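Local coordinates for protein phosphatidylinositol-specific phospholipase C (PDB 2PLC) that is a bacterial member of the phospholipase C family, a single-chain enzyme built on a TIM-barrel-type fold, at residues 5-10 and 143-148; 173-176 and 181-184; 200-205 and 213-218. One frame throughout, in Å; residues are numbered along the deposited sequence.

Interaction 1: 5-10 and 143-148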
loop_
_atom_site.group_PDB
_atom_site.type_symbol
_atom_site.label_atom_id
_atom_site.label_comp_id
_atom_site.label_asym_id
_atom_site.label_seq_id
_atom_site.Cartn_x
_atom_site.Cartn_y
_atom_site.Cartn_z
ATOM N N GLN A 5 -9.343 11.810 7.842
ATOM C CA GLN A 5 -10.041 10.846 8.690
ATOM C C GLN A 5 -11.234 10.215 7.981
ATOM O O GLN A 5 -12.284 10.024 8.588
ATOM C CB GLN A 5 -10.527 11.523 9.975
ATOM C CG GLN A 5 -9.425 12.159 10.807
ATOM C CD GLN A 5 -9.913 12.659 12.150
ATOM O OE1 GLN A 5 -11.075 13.038 12.303
ATOM N NE2 GLN A 5 -9.023 12.654 13.141
ATOM N N TRP A 6 -11.063 9.856 6.711
ATOM C CA TRP A 6 -12.158 9.267 5.942
ATOM C C TRP A 6 -12.631 7.893 6.406
ATOM O O TRP A 6 -13.829 7.614 6.361
ATOM C CB TRP A 6 -11.837 9.245 4.442
ATOM C CG TRP A 6 -10.724 8.306 4.011
ATOM C CD1 TRP A 6 -9.381 8.578 3.977
ATOM C CD2 TRP A 6 -10.877 6.987 3.459
ATOM N NE1 TRP A 6 -8.694 7.518 3.426
ATOM C CE2 TRP A 6 -9.585 6.530 3.100
ATOM C CE3 TRP A 6 -11.979 6.151 3.227
ATOM C CZ2 TRP A 6 -9.368 5.276 2.522
ATOM C CZ3 TRP A 6 -11.763 4.905 2.653
ATOM C CH2 TRP A 6 -10.466 4.479 2.305
ATOM N N MET A 7 -11.714 7.049 6.874
ATOM C CA MET A 7 -12.083 5.705 7.331
ATOM C C MET A 7 -12.870 5.689 8.640
ATOM O O MET A 7 -13.615 4.749 8.908
ATOM C CB MET A 7 -10.848 4.810 7.471
ATOM C CG MET A 7 -10.093 4.588 6.173
ATOM S SD MET A 7 -8.758 3.426 6.373
ATOM C CE MET A 7 -9.285 2.106 5.328
ATOM N N SER A 8 -12.699 6.725 9.454
ATOM C CA SER A 8 -13.397 6.821 10.732
ATOM C C SER A 8 -14.905 6.930 10.527
ATOM O O SER A 8 -15.685 6.545 11.396
ATOM C CB SER A 8 -12.903 8.036 11.516
ATOM O OG SER A 8 -13.258 9.238 10.862
ATOM N N ALA A 9 -15.303 7.451 9.369
ATOM C CA ALA A 9 -16.711 7.625 9.027
ATOM C C ALA A 9 -17.363 6.366 8.438
ATOM O O ALA A 9 -18.520 6.397 8.012
ATOM C CB ALA A 9 -16.870 8.799 8.073
ATOM N N LEU A 10 -16.618 5.263 8.417
ATOM C CA LEU A 10 -17.126 4.003 7.888
ATOM C C LEU A 10 -17.569 3.110 9.040
ATOM O O LEU A 10 -17.108 3.270 10.170
ATOM C CB LEU A 10 -16.050 3.294 7.055
ATOM C CG LEU A 10 -15.643 3.896 5.705
ATOM C CD1 LEU A 10 -14.479 3.110 5.125
ATOM C CD2 LEU A 10 -16.823 3.895 4.745
ATOM N N PRO A 143 -9.737 -8.960 8.206
ATOM C CA PRO A 143 -10.428 -8.297 9.318
ATOM C C PRO A 143 -11.368 -7.162 8.949
ATOM O O PRO A 143 -11.314 -6.618 7.848
ATOM C CB PRO A 143 -9.272 -7.783 10.168
ATOM C CG PRO A 143 -8.249 -7.436 9.144
ATOM C CD PRO A 143 -8.298 -8.640 8.230
ATOM N N THR A 144 -12.237 -6.826 9.897
ATOM C CA THR A 144 -13.191 -5.741 9.739
ATOM C C THR A 144 -12.543 -4.498 10.335
ATOM O O THR A 144 -11.544 -4.597 11.049
ATOM C CB THR A 144 -14.528 -6.035 10.472
ATOM O OG1 THR A 144 -14.301 -6.160 11.881
ATOM C CG2 THR A 144 -15.133 -7.326 9.957
ATOM N N LEU A 145 -13.104 -3.333 10.034
ATOM C CA LEU A 145 -12.569 -2.077 10.538
ATOM C C LEU A 145 -12.509 -2.024 12.058
ATOM O O LEU A 145 -11.706 -1.286 12.629
ATOM C CB LEU A 145 -13.393 -0.901 10.021
ATOM C CG LEU A 145 -13.213 -0.494 8.561
ATOM C CD1 LEU A 145 -14.082 0.705 8.279
ATOM C CD2 LEU A 145 -11.763 -0.141 8.301
ATOM N N LYS A 146 -13.351 -2.814 12.712
ATOM C CA LYS A 146 -13.384 -2.834 14.164
ATOM C C LYS A 146 -12.049 -3.337 14.714
ATOM O O LYS A 146 -11.459 -2.707 15.594
ATOM C CB LYS A 146 -14.547 -3.708 14.648
ATOM C CG LYS A 146 -15.043 -3.390 16.054
ATOM C CD LYS A 146 -14.345 -4.232 17.119
ATOM C CE LYS A 146 -15.112 -5.522 17.442
ATOM N NZ LYS A 146 -15.330 -6.429 16.272
ATOM N N ASP A 147 -11.545 -4.424 14.132
ATOM C CA ASP A 147 -10.287 -5.046 14.556
ATOM C C ASP A 147 -9.000 -4.293 14.203
ATOM O O ASP A 147 -7.959 -4.514 14.828
ATOM C CB ASP A 147 -10.195 -6.468 13.992
ATOM C CG ASP A 147 -11.394 -7.324 14.359
ATOM O OD1 ASP A 147 -11.660 -7.489 15.570
ATOM O OD2 ASP A 147 -12.071 -7.828 13.435
ATOM N N VAL A 148 -9.071 -3.418 13.203
ATOM C CA VAL A 148 -7.902 -2.663 12.758
ATOM C C VAL A 148 -7.947 -1.159 13.035
ATOM O O VAL A 148 -7.191 -0.401 12.433
ATOM C CB VAL A 148 -7.633 -2.887 11.241
ATOM C CG1 VAL A 148 -7.186 -4.316 10.980
ATOM C CG2 VAL A 148 -8.879 -2.571 10.427
#
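Leu145 meets Met7 and Leu10 in a small, buried apolar contact between two loops of this TIM-barrel-type fold: 5-10 precedes the first strand, 20-24, and 143-148 leads toward strand 152-157. The evidence is purely van der Waals, since no hydrogen bond joins the segments, and 127 Å² is buried in all. Leu145 carries the larger share. Its CD1 packs on Leu10 and also comes within 4.1 Å of Met7 O, while CD2 of Leu145 lies 4.5 Å from Met7 CE, a loose approach. The Met7 chain has its own support, because its CG sits 3.5 Å above the plane of the Trp6 ring, over the centre.

Within 5-10, Ser8 OG donates to Gln5 O at 2.6 Å. Around the contact, Glu99 accepts from the backbone N of Met7 and of Ser8, and Arg149 donates to Met7 O and Leu10 O; the backbone of 5-10 is thus held by Glu99 and by Arg149, the latter linking it to the chain just past 143-148. On the Leu10 side the packing is tight: Leu145 CD1 lies 3.5 Å from Leu10 CB, closer than usual for two carbons, and 4.0 Å from Leu10 CD1.

Interaction 2: 173-176 and 181-184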
loop_
_atom_site.group_PDB
_atom_site.type_symbol
_atom_site.label_atom_id
_atom_site.label_comp_id
_atom_site.label_asym_id
_atom_site.label_seq_id
_atom_site.Cartn_x
_atom_site.Cartn_y
_atom_site.Cartn_z
ATOM N N MET A 173 0.086 -10.366 7.965
ATOM C CA MET A 173 0.138 -11.536 7.095
ATOM C C MET A 173 1.219 -11.430 6.021
ATOM O O MET A 173 1.900 -10.413 5.895
ATOM C CB MET A 173 -1.240 -11.775 6.453
ATOM C CG MET A 173 -1.941 -10.501 5.989
ATOM S SD MET A 173 -3.663 -10.711 5.477
ATOM C CE MET A 173 -4.492 -10.858 7.056
ATOM N N GLN A 174 1.365 -12.501 5.254
ATOM C CA GLN A 174 2.349 -12.580 4.186
ATOM C C GLN A 174 1.852 -11.934 2.891
ATOM O O GLN A 174 0.700 -12.118 2.492
ATOM C CB GLN A 174 2.681 -14.047 3.922
ATOM C CG GLN A 174 3.705 -14.270 2.833
ATOM C CD GLN A 174 3.467 -15.559 2.075
ATOM O OE1 GLN A 174 2.762 -16.459 2.549
ATOM N NE2 GLN A 174 4.040 -15.651 0.879
ATOM N N PHE A 175 2.728 -11.169 2.244
ATOM C CA PHE A 175 2.400 -10.523 0.982
ATOM C C PHE A 175 2.347 -11.646 -0.039
ATOM O O PHE A 175 3.282 -12.439 -0.137
ATOM C CB PHE A 175 3.492 -9.521 0.595
ATOM C CG PHE A 175 3.227 -8.794 -0.696
ATOM C CD1 PHE A 175 2.399 -7.679 -0.726
ATOM C CD2 PHE A 175 3.814 -9.218 -1.884
ATOM C CE1 PHE A 175 2.159 -6.997 -1.918
ATOM C CE2 PHE A 175 3.579 -8.540 -3.082
ATOM C CZ PHE A 175 2.750 -7.428 -3.096
ATOM N N GLY A 176 1.252 -11.726 -0.785
ATOM C CA GLY A 176 1.124 -12.780 -1.779
ATOM C C GLY A 176 0.418 -14.020 -1.257
ATOM O O GLY A 176 0.416 -15.059 -1.917
ATOM N N VAL A 181 -5.167 -11.010 -4.191
ATOM C CA VAL A 181 -5.127 -11.104 -5.647
ATOM C C VAL A 181 -4.275 -9.919 -6.091
ATOM O O VAL A 181 -4.640 -8.764 -5.855
ATOM C CB VAL A 181 -6.532 -11.001 -6.267
ATOM C CG1 VAL A 181 -6.439 -11.071 -7.782
ATOM C CG2 VAL A 181 -7.411 -12.125 -5.749
ATOM N N ILE A 182 -3.138 -10.208 -6.721
ATOM C CA ILE A 182 -2.218 -9.157 -7.148
ATOM C C ILE A 182 -2.045 -8.935 -8.657
ATOM O O ILE A 182 -1.758 -9.864 -9.414
ATOM C CB ILE A 182 -0.812 -9.373 -6.515
ATOM C CG1 ILE A 182 -0.938 -9.481 -4.993
ATOM C CG2 ILE A 182 0.129 -8.216 -6.876
ATOM C CD1 ILE A 182 0.350 -9.813 -4.295
ATOM N N GLN A 183 -2.249 -7.692 -9.080
ATOM C CA GLN A 183 -2.053 -7.312 -10.471
ATOM C C GLN A 183 -0.831 -6.399 -10.421
ATOM O O GLN A 183 -0.898 -5.281 -9.908
ATOM C CB GLN A 183 -3.268 -6.566 -11.034
ATOM C CG GLN A 183 -3.146 -6.183 -12.517
ATOM C CD GLN A 183 -2.396 -4.876 -12.748
ATOM O OE1 GLN A 183 -2.933 -3.796 -12.518
ATOM N NE2 GLN A 183 -1.155 -4.973 -13.215
ATOM N N ASP A 184 0.296 -6.908 -10.902
ATOM C CA ASP A 184 1.533 -6.149 -10.894
ATOM C C ASP A 184 2.305 -6.316 -12.195
ATOM O O ASP A 184 3.474 -6.708 -12.195
ATOM C CB ASP A 184 2.395 -6.570 -9.703
ATOM C CG ASP A 184 3.558 -5.624 -9.452
ATOM O OD1 ASP A 184 3.512 -4.464 -9.904
ATOM O OD2 ASP A 184 4.520 -6.048 -8.785
#
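The backbones of 173-176 and 181-184 approach without pairing: the nearest CA atoms, of Gly176 and Ile182, are 7.3 Å apart, and no hydrogen bond crosses between the segments. What bridges the gap is the Ile182 side chain, which points toward the other segment and ends against the ring of Phe175.

The contact with the ring is a CH-pi interaction over the face. Ile182 CD1 stands 4.0 Å from the centroid of the Phe175 ring, 27° off the ring normal, so the methyl is displaced from the exact centre. The displacement is toward the outer end of the ring: Ile182 CD1 is 3.6 Å from Phe175 CZ and 3.7 Å from CE2 of the same ring, but 4.1 Å from its CE1. Two torsions produce this meeting. With CG of Phe175 opposite its backbone N (chi1 -179°), the ring extends far enough to cover the isoleucine, and an extended second torsion in Ile182 carries CD1 out to it.

The same methyl also touches the main chain, lying 4.0 Å from Gly176 CA. Gly176 has a positive phi of 93°, a backbone conformation that suits glycine and turns the chain as it leaves strand 169-174. Only 108 Å² is buried, in keeping with a contact at the surface.

Around it, Phe175 also engages Arg104 in a cation-pi interaction, and its side chain rests on Leu155 and Glu157 of strand 152-157. Its backbone bonds to Ser156, whereas Val181 bonds to Leu212 and Leu214. The two segments therefore belong to different sheets: strand 169-174 pairs with 152-157, and strand 180-183 is an edge strand of the parallel sheet, next to 212-216, consistent with a barrel not closed by backbone bonds at this seam.

Interaction 3: 200-205 and 213-218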
loop_
_atom_site.group_PDB
_atom_site.type_symbol
_atom_site.label_atom_id
_atom_site.label_comp_id
_atom_site.label_asym_id
_atom_site.label_seq_id
_atom_site.Cartn_x
_atom_site.Cartn_y
_atom_site.Cartn_z
ATOM N N GLN A 200 -10.079 -4.895 -15.537
ATOM C CA GLN A 200 -10.488 -6.273 -15.279
ATOM C C GLN A 200 -10.343 -6.652 -13.805
ATOM O O GLN A 200 -11.227 -7.288 -13.233
ATOM C CB GLN A 200 -9.685 -7.235 -16.154
ATOM C CG GLN A 200 -10.048 -7.163 -17.622
ATOM C CD GLN A 200 -9.174 -8.048 -18.487
ATOM O OE1 GLN A 200 -8.399 -8.861 -17.980
ATOM N NE2 GLN A 200 -9.287 -7.886 -19.806
ATOM N N THR A 201 -9.237 -6.234 -13.189
ATOM C CA THR A 201 -8.965 -6.528 -11.784
ATOM C C THR A 201 -9.909 -5.782 -10.851
ATOM O O THR A 201 -10.296 -6.302 -9.808
ATOM C CB THR A 201 -7.504 -6.201 -11.437
ATOM O OG1 THR A 201 -6.654 -6.916 -12.338
ATOM C CG2 THR A 201 -7.172 -6.621 -10.005
ATOM N N ALA A 202 -10.292 -4.571 -11.244
ATOM C CA ALA A 202 -11.214 -3.767 -10.453
ATOM C C ALA A 202 -12.595 -4.404 -10.541
ATOM O O ALA A 202 -13.347 -4.421 -9.567
ATOM C CB ALA A 202 -11.267 -2.358 -10.991
ATOM N N TYR A 203 -12.917 -4.917 -11.726
ATOM C CA TYR A 203 -14.193 -5.569 -11.966
ATOM C C TYR A 203 -14.327 -6.815 -11.084
ATOM O O TYR A 203 -15.333 -6.991 -10.399
ATOM C CB TYR A 203 -14.326 -5.924 -13.451
ATOM C CG TYR A 203 -15.443 -6.896 -13.772
ATOM C CD1 TYR A 203 -16.787 -6.521 -13.656
ATOM C CD2 TYR A 203 -15.153 -8.200 -14.174
ATOM C CE1 TYR A 203 -17.813 -7.430 -13.930
ATOM C CE2 TYR A 203 -16.165 -9.112 -14.451
ATOM C CZ TYR A 203 -17.491 -8.725 -14.326
ATOM O OH TYR A 203 -18.477 -9.652 -14.575
ATOM N N GLN A 204 -13.298 -7.658 -11.084
ATOM C CA GLN A 204 -13.301 -8.875 -10.279
ATOM C C GLN A 204 -13.349 -8.576 -8.781
ATOM O O GLN A 204 -14.002 -9.290 -8.015
ATOM C CB GLN A 204 -12.075 -9.731 -10.600
ATOM C CG GLN A 204 -12.026 -10.189 -12.041
ATOM C CD GLN A 204 -11.550 -11.622 -12.185
ATOM O OE1 GLN A 204 -12.358 -12.558 -12.220
ATOM N NE2 GLN A 204 -10.234 -11.805 -12.277
ATOM N N ALA A 205 -12.675 -7.505 -8.374
ATOM C CA ALA A 205 -12.643 -7.104 -6.974
ATOM C C ALA A 205 -14.035 -6.747 -6.467
ATOM O O ALA A 205 -14.389 -7.065 -5.327
ATOM C CB ALA A 205 -11.706 -5.919 -6.793
ATOM N N PHE A 213 -7.526 -7.253 -3.050
ATOM C CA PHE A 213 -7.033 -7.015 -4.402
ATOM C C PHE A 213 -6.048 -5.848 -4.431
ATOM O O PHE A 213 -6.395 -4.725 -4.053
ATOM C CB PHE A 213 -8.191 -6.721 -5.355
ATOM C CG PHE A 213 -8.968 -7.942 -5.770
ATOM C CD1 PHE A 213 -9.844 -8.562 -4.886
ATOM C CD2 PHE A 213 -8.834 -8.460 -7.054
ATOM C CE1 PHE A 213 -10.575 -9.683 -5.277
ATOM C CE2 PHE A 213 -9.561 -9.578 -7.453
ATOM C CZ PHE A 213 -10.432 -10.190 -6.563
ATOM N N LEU A 214 -4.806 -6.139 -4.816
ATOM C CA LEU A 214 -3.765 -5.122 -4.928
ATOM C C LEU A 214 -3.657 -4.830 -6.424
ATOM O O LEU A 214 -3.038 -5.577 -7.173
ATOM C CB LEU A 214 -2.432 -5.641 -4.372
ATOM C CG LEU A 214 -2.219 -5.828 -2.860
ATOM C CD1 LEU A 214 -2.298 -4.500 -2.163
ATOM C CD2 LEU A 214 -3.222 -6.792 -2.257
ATOM N N ASN A 215 -4.296 -3.750 -6.849
ATOM C CA ASN A 215 -4.335 -3.352 -8.252
ATOM C C ASN A 215 -3.324 -2.241 -8.589
ATOM O O ASN A 215 -3.586 -1.063 -8.357
ATOM C CB ASN A 215 -5.765 -2.887 -8.560
ATOM C CG ASN A 215 -6.109 -2.934 -10.034
ATOM O OD1 ASN A 215 -5.263 -3.208 -10.889
ATOM N ND2 ASN A 215 -7.372 -2.672 -10.340
ATOM N N HIS A 216 -2.176 -2.618 -9.149
ATOM C CA HIS A 216 -1.146 -1.648 -9.515
ATOM C C HIS A 216 -1.416 -0.861 -10.790
ATOM O O HIS A 216 -1.515 -1.430 -11.878
ATOM C CB HIS A 216 0.217 -2.329 -9.647
ATOM C CG HIS A 216 0.812 -2.737 -8.337
ATOM N ND1 HIS A 216 0.554 -3.956 -7.752
ATOM C CD2 HIS A 216 1.630 -2.075 -7.484
ATOM C CE1 HIS A 216 1.185 -4.027 -6.593
ATOM N NE2 HIS A 216 1.845 -2.898 -6.407
ATOM N N ILE A 217 -1.532 0.452 -10.647
ATOM C CA ILE A 217 -1.732 1.339 -11.783
ATOM C C ILE A 217 -0.326 1.655 -12.346
ATOM O O ILE A 217 -0.162 1.946 -13.532
ATOM C CB ILE A 217 -2.391 2.674 -11.339
ATOM C CG1 ILE A 217 -3.624 2.414 -10.469
ATOM C CG2 ILE A 217 -2.731 3.531 -12.543
ATOM C CD1 ILE A 217 -4.751 1.749 -11.173
ATOM N N SER A 218 0.685 1.552 -11.481
ATOM C CA SER A 218 2.080 1.830 -11.819
ATOM C C SER A 218 2.766 0.877 -12.806
ATOM O O SER A 218 2.413 -0.298 -12.909
ATOM C CB SER A 218 2.902 1.897 -10.531
ATOM O OG SER A 218 2.665 0.754 -9.724
#
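In Phe213, chi1 of -77° sets CG opposite the carbonyl carbon and lays the ring flat against Ala205; in Asn215, two residues on, CG is instead opposite the backbone N, which sends the amide alongside Thr201. Both side chains leave strand 213-216 toward helix 200-205, while that of Leu214 between them points away, as alternation along a strand requires.

The Phe213 ring is met over one face by the helix itself. Ala205 CA lies 3.6 Å from the ring centroid and 7° off the normal, a nearly central CH-pi contact, and Ala205 CB reaches Phe213 CG at 3.6 Å. One turn earlier, Thr201 CG2 packs separately against the ring, 3.9 Å from Phe213 CD2. The small alanine side chain lets the aromatic ring come right up to the helix backbone.

Thr201 and Asn215 run past each other in opposite directions. Thr201 CB is 3.7 Å from Asn215 ND2, and CG2 of the threonine is 3.8 Å from CG of the asparagine, without a hydrogen bond between them. Their polar ends are held by the preceding helical turn: Asn215 ND2 donates to Ile198 O, and Thr201 OG1 bonds to Glu197 O.

The axes of helix segment 200-205 and strand segment 213-216 approach to 9.0 Å and run 161° apart, close to antiparallel. Helix 191-207 links strand 180-183 to strand 212-216, two parallel neighbours, so this is the helix-on-sheet packing of a beta-alpha-beta unit, the repeating element of TIM barrels.

Overall arrangement
Following the chain from the N terminus, interaction 1 closes by far the longest loop: 132 residues, including strands 20-24, 60-65 and 101-107, separate 5-10 from 143-148. Interaction 2 opens only afterwards and spans four residues, joining the exit of strand 169-174 to strand 180-183 and so one sheet to the next. Interaction 3 follows, with seven intervening residues, and fixes helix 191-207 on strand 212-216. The three are in series; none nests or crosses. Interaction 1 touches neither of the others: its centre is about 21 Å from each, though its nearest atoms come to about 5 Å from those of interaction 2. Interactions 2 and 3 adjoin through neighbouring strands, with Val181 O 2.8 Å from Leu214 N.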